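Local atomic coordinates of pullulanase (Bacillus acidopullulyticus, PDB entry 2WAN), a protein that hydrolyses the alpha-1,6-glucosidic linkages of pullulan and probably those at the branch points of starch-derived polysaccharides. Residues Trp741-Ile744 with Leu745-Pro749; Ser750-Glu753 with Ala754-Ile757. All coordinates share one frame; numbering follows the deposited sequence.

Interaction 1: residues Trp741-Ile744 with Leu745-Pro749; sequences WDKI and LASNP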
loop_
_atom_site.group_PDB
_atom_site.type_symbol
_atom_site.label_atom_id
_atom_site.label_comp_id
_atom_site.label_asym_id
_atom_site.label_seq_id
_atom_site.Cartn_x
_atom_site.Cartn_y
_atom_site.Cartn_z
ATOM N N TRP A 741 -21.089 5.341 14.063
ATOM C CA TRP A 741 -22.384 5.861 14.527
ATOM C C TRP A 741 -23.366 5.899 13.350
ATOM O O TRP A 741 -24.521 5.459 13.470
ATOM C CB TRP A 741 -22.240 7.250 15.206
ATOM C CG TRP A 741 -23.507 7.680 15.931
ATOM C CD1 TRP A 741 -24.262 8.789 15.686
ATOM C CD2 TRP A 741 -24.165 6.967 16.997
ATOM N NE1 TRP A 741 -25.352 8.827 16.553
ATOM C CE2 TRP A 741 -25.303 7.724 17.371
ATOM C CE3 TRP A 741 -23.885 5.767 17.688
ATOM C CZ2 TRP A 741 -26.185 7.312 18.393
ATOM C CZ3 TRP A 741 -24.753 5.358 18.702
ATOM C CH2 TRP A 741 -25.899 6.137 19.044
ATOM N N ASP A 742 -22.882 6.393 12.213
ATOM C CA ASP A 742 -23.689 6.485 10.989
ATOM C C ASP A 742 -24.009 5.097 10.437
ATOM O O ASP A 742 -25.135 4.845 9.988
ATOM C CB ASP A 742 -22.949 7.308 9.938
ATOM C CG ASP A 742 -22.905 8.793 10.270
ATOM O OD1 ASP A 742 -23.435 9.211 11.318
ATOM O OD2 ASP A 742 -22.341 9.546 9.467
ATOM N N LYS A 743 -23.014 4.214 10.460
ATOM C CA LYS A 743 -23.182 2.834 9.974
ATOM C C LYS A 743 -24.265 2.095 10.759
ATOM O O LYS A 743 -25.106 1.412 10.165
ATOM C CB LYS A 743 -21.850 2.070 10.065
ATOM C CG LYS A 743 -21.964 0.554 10.008
ATOM C CD LYS A 743 -22.481 0.041 8.657
ATOM C CE LYS A 743 -23.047 -1.367 8.823
ATOM N NZ LYS A 743 -23.571 -1.921 7.514
ATOM N N ILE A 744 -24.236 2.238 12.085
ATOM C CA ILE A 744 -25.196 1.545 12.942
ATOM C C ILE A 744 -26.608 2.149 12.772
ATOM O O ILE A 744 -27.602 1.425 12.840
ATOM C CB ILE A 744 -24.743 1.508 14.414
ATOM C CG1 ILE A 744 -23.482 0.633 14.559
ATOM C CG2 ILE A 744 -25.901 0.986 15.326
ATOM C CD1 ILE A 744 -22.883 0.649 15.956
ATOM N N LEU A 745 -26.695 3.453 12.538
ATOM C CA LEU A 745 -27.994 4.074 12.178
ATOM C C LEU A 745 -28.588 3.464 10.910
ATOM O O LEU A 745 -29.813 3.270 10.806
ATOM C CB LEU A 745 -27.834 5.581 11.990
ATOM C CG LEU A 745 -28.055 6.414 13.245
ATOM C CD1 LEU A 745 -27.402 7.784 13.070
ATOM C CD2 LEU A 745 -29.577 6.539 13.566
ATOM N N ALA A 746 -27.721 3.160 9.950
ATOM C CA ALA A 746 -28.135 2.491 8.709
ATOM C C ALA A 746 -28.543 1.024 8.872
ATOM O O ALA A 746 -29.525 0.590 8.260
ATOM C CB ALA A 746 -27.056 2.634 7.633
ATOM N N SER A 747 -27.807 0.253 9.678
ATOM C CA SER A 747 -28.084 -1.185 9.799
ATOM C C SER A 747 -29.083 -1.522 10.895
ATOM O O SER A 747 -29.690 -2.585 10.868
ATOM C CB SER A 747 -26.787 -1.976 10.018
ATOM O OG SER A 747 -26.145 -1.608 11.230
ATOM N N ASN A 748 -29.230 -0.608 11.859
ATOM C CA ASN A 748 -30.074 -0.818 13.037
ATOM C C ASN A 748 -30.998 0.385 13.300
ATOM O O ASN A 748 -31.065 0.888 14.409
ATOM C CB ASN A 748 -29.211 -1.083 14.275
ATOM C CG ASN A 748 -28.386 -2.365 14.162
ATOM O OD1 ASN A 748 -27.471 -2.467 13.337
ATOM N ND2 ASN A 748 -28.714 -3.349 14.994
ATOM N N PRO A 749 -31.748 0.825 12.273
ATOM C CA PRO A 749 -32.568 2.037 12.402
ATOM C C PRO A 749 -33.662 1.954 13.476
ATOM O O PRO A 749 -34.038 2.990 14.050
ATOM C CB PRO A 749 -33.184 2.191 11.004
ATOM C CG PRO A 749 -33.170 0.813 10.422
ATOM C CD PRO A 749 -31.893 0.198 10.945
#
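Trp741 and Leu745 meet one turn apart in helix 740-747, which lies between strands 728-730 and 773-777 of the alpha-amylase-type catalytic barrel: Leu745 N donates to Trp741 O (3.1 Å), and the leucine CD1 methyl approaches the indole obliquely, 4.2 Å from Trp741 NE1. A chi1 of -169° places the Trp741 ring beside its own carbonyl carbon, where that methyl can reach it. Asp742 O accepts from Ala746 N (3.1 Å), while its carboxylate leaves the helix to bind Thr785 OG1 and the backbone N of Lys786 and Gly788. Lys743 O accepts from Ser747 N (3.0 Å). The bend at chi2 (65°) carries Lys743 CE past the serine, 3.9 Å from Ser747 OG, before NZ binds Lys694 O and Ala696 O. Ile744 O receives Asn748 N (2.8 Å), and Ile744 CG2 touches Asn748 CB at 4.0 Å. At Asn748 the backbone leaves the helix. The side-chain amide of Asn748 is held at both ends, OD1 by Ser747 OG (2.6 Å) and ND2 by Thr701 O and Asp751 OD2. The backbone bonds thus complete the last turn, and these side-chain partners fix which way the buried amide is turned.

Interaction 2: residues Ser750-Glu753 with Ala754-Ile757; sequences SDTE and ADRI
The N-terminus of helix 753-769 is capped here by Thr752, whose OG1 accepts from Asp755 N at 3.0 Å. With chi1 62°, OG1 lies between the threonine's own N and carbonyl carbon and faces the first turn. Asp755 answers only through solvent: water 1 accepts from Thr752 N and donates to Asp755 OD2 (2.7 Å) and to Asp751 OD1. This water stands between two carboxylates whose nearest oxygens, Asp751 OD1 and Asp755 OD2, are 4.6 Å apart; a salt bridge from Asp751 OD1 to Lys876 probably eases their repulsion. The helical ladder starts with Arg756 N to Thr752 O (2.9 Å) and Ile757 N to Glu753 O (2.9 Å).

Arg756 folds back along this turn. Bent at chi3 (-76°), it sends NE to Asp751 O in an almost straight bond of 2.9 Å. The oxygen lies in the guanidinium plane, whereas NE stands well above the carbonyl plane, 51° out of it. Water 2, also at the guanidinium edge, accepts from Arg756 NH2 (3.0 Å), and Glu753 CA lies over one face. Arg756 CG packs on Asp751 CB at 3.9 Å.

Arg756 covers the side of helix 740-747 through Trp741, Ile744 and Leu745. With an alanine in its place, Asp751 O would probably be left without its guanidinium donor, and a gap would be likely to open against Trp741 and Leu745. Ile757 rests on Trp741, Leu783 and Phe810. Asp755 touches Ile914, between strands 908-911 and 915-920, and Lys876 follows strand 868-873, so the helix start also borders the C-terminal beta sheet.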
loop_
_atom_site.group_PDB
_atom_site.type_symbol
_atom_site.label_atom_id
_atom_site.label_comp_id
_atom_site.label_asym_id
_atom_site.label_seq_id
_atom_site.Cartn_x
_atom_site.Cartn_y
_atom_site.Cartn_z
ATOM N N SER A 750 -34.140 0.741 13.762
ATOM C CA SER A 750 -35.206 0.515 14.751
ATOM C C SER A 750 -34.712 0.392 16.198
ATOM O O SER A 750 -35.515 0.326 17.124
ATOM C CB SER A 750 -35.999 -0.752 14.402
ATOM O OG SER A 750 -36.484 -0.685 13.075
ATOM N N ASP A 751 -33.395 0.314 16.396
ATOM C CA ASP A 751 -32.869 0.173 17.743
ATOM C C ASP A 751 -32.767 1.526 18.429
ATOM O O ASP A 751 -32.601 2.553 17.762
ATOM C CB ASP A 751 -31.525 -0.562 17.710
ATOM C CG ASP A 751 -31.708 -2.053 17.512
ATOM O OD1 ASP A 751 -32.349 -2.669 18.385
ATOM O OD2 ASP A 751 -31.236 -2.607 16.492
ATOM N N THR A 752 -32.895 1.520 19.751
ATOM C CA THR A 752 -32.851 2.740 20.554
ATOM C C THR A 752 -31.461 3.356 20.505
ATOM O O THR A 752 -30.489 2.653 20.192
ATOM C CB THR A 752 -33.201 2.475 22.035
ATOM O OG1 THR A 752 -32.239 1.569 22.617
ATOM C CG2 THR A 752 -34.612 1.863 22.171
ATOM N N GLU A 753 -31.364 4.642 20.873
ATOM C CA GLU A 753 -30.070 5.338 21.018
ATOM C C GLU A 753 -29.196 4.592 22.006
ATOM O O GLU A 753 -28.002 4.375 21.774
ATOM C CB GLU A 753 -30.240 6.779 21.553
ATOM C CG GLU A 753 -28.873 7.539 21.664
ATOM C CD GLU A 753 -28.915 8.862 22.438
ATOM O OE1 GLU A 753 -29.340 8.898 23.621
ATOM O OE2 GLU A 753 -28.484 9.870 21.864
ATOM N N ALA A 754 -29.799 4.227 23.144
ATOM C CA ALA A 754 -29.058 3.554 24.214
ATOM C C ALA A 754 -28.465 2.236 23.728
ATOM O O ALA A 754 -27.302 1.921 24.016
ATOM C CB ALA A 754 -29.964 3.306 25.437
ATOM N N ASP A 755 -29.247 1.458 22.991
ATOM C CA ASP A 755 -28.731 0.177 22.481
ATOM C C ASP A 755 -27.696 0.372 21.398
ATOM O O ASP A 755 -26.720 -0.382 21.335
ATOM C CB ASP A 755 -29.863 -0.723 21.982
ATOM C CG ASP A 755 -30.620 -1.389 23.110
ATOM O OD1 ASP A 755 -30.136 -1.363 24.254
ATOM O OD2 ASP A 755 -31.715 -1.951 22.845
ATOM N N ARG A 756 -27.905 1.368 20.534
ATOM C CA ARG A 756 -26.915 1.660 19.477
ATOM C C ARG A 756 -25.574 2.104 20.077
ATOM O O ARG A 756 -24.509 1.723 19.557
ATOM C CB ARG A 756 -27.488 2.639 18.438
ATOM C CG ARG A 756 -28.553 1.945 17.548
ATOM C CD ARG A 756 -29.124 2.870 16.464
ATOM N NE ARG A 756 -30.082 3.845 16.985
ATOM C CZ ARG A 756 -29.861 5.152 17.074
ATOM N NH1 ARG A 756 -28.695 5.660 16.694
ATOM N NH2 ARG A 756 -30.810 5.959 17.554
ATOM N N ILE A 757 -25.626 2.870 21.173
ATOM C CA ILE A 757 -24.390 3.239 21.898
ATOM C C ILE A 757 -23.677 1.965 22.398
ATOM O O ILE A 757 -22.448 1.799 22.234
ATOM C CB ILE A 757 -24.659 4.208 23.075
ATOM C CG1 ILE A 757 -25.005 5.608 22.551
ATOM C CG2 ILE A 757 -23.449 4.252 24.013
ATOM C CD1 ILE A 757 -25.500 6.576 23.586
HETATM O O HOH W 1 -33.106 -1.312 20.661
HETATM O O HOH W 2 -33.774 5.717 18.032
#

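Interactions 1 and 2 are successive in the chain, between barrel strands 728-730 and 773-777: residues 741-749 make up nearly all of helix 740-747 and its exit, and residues 750-757 lead into and start helix 753-769. The first is largely buried, and its polar side chains find protein partners; the second lies at the surface, where a water joins its two carboxylates to the backbone and another, bound to the guanidinium, reaches the backbone only weakly. Arg756 connects them. Its NH1 lies 3.5 Å from Trp741 CZ2 and 3.4 Å from Leu745 CD2, its CG is 3.6 Å from Ile744 CG2, and its CD is 3.5 Å from Asn748 O, all packing contacts.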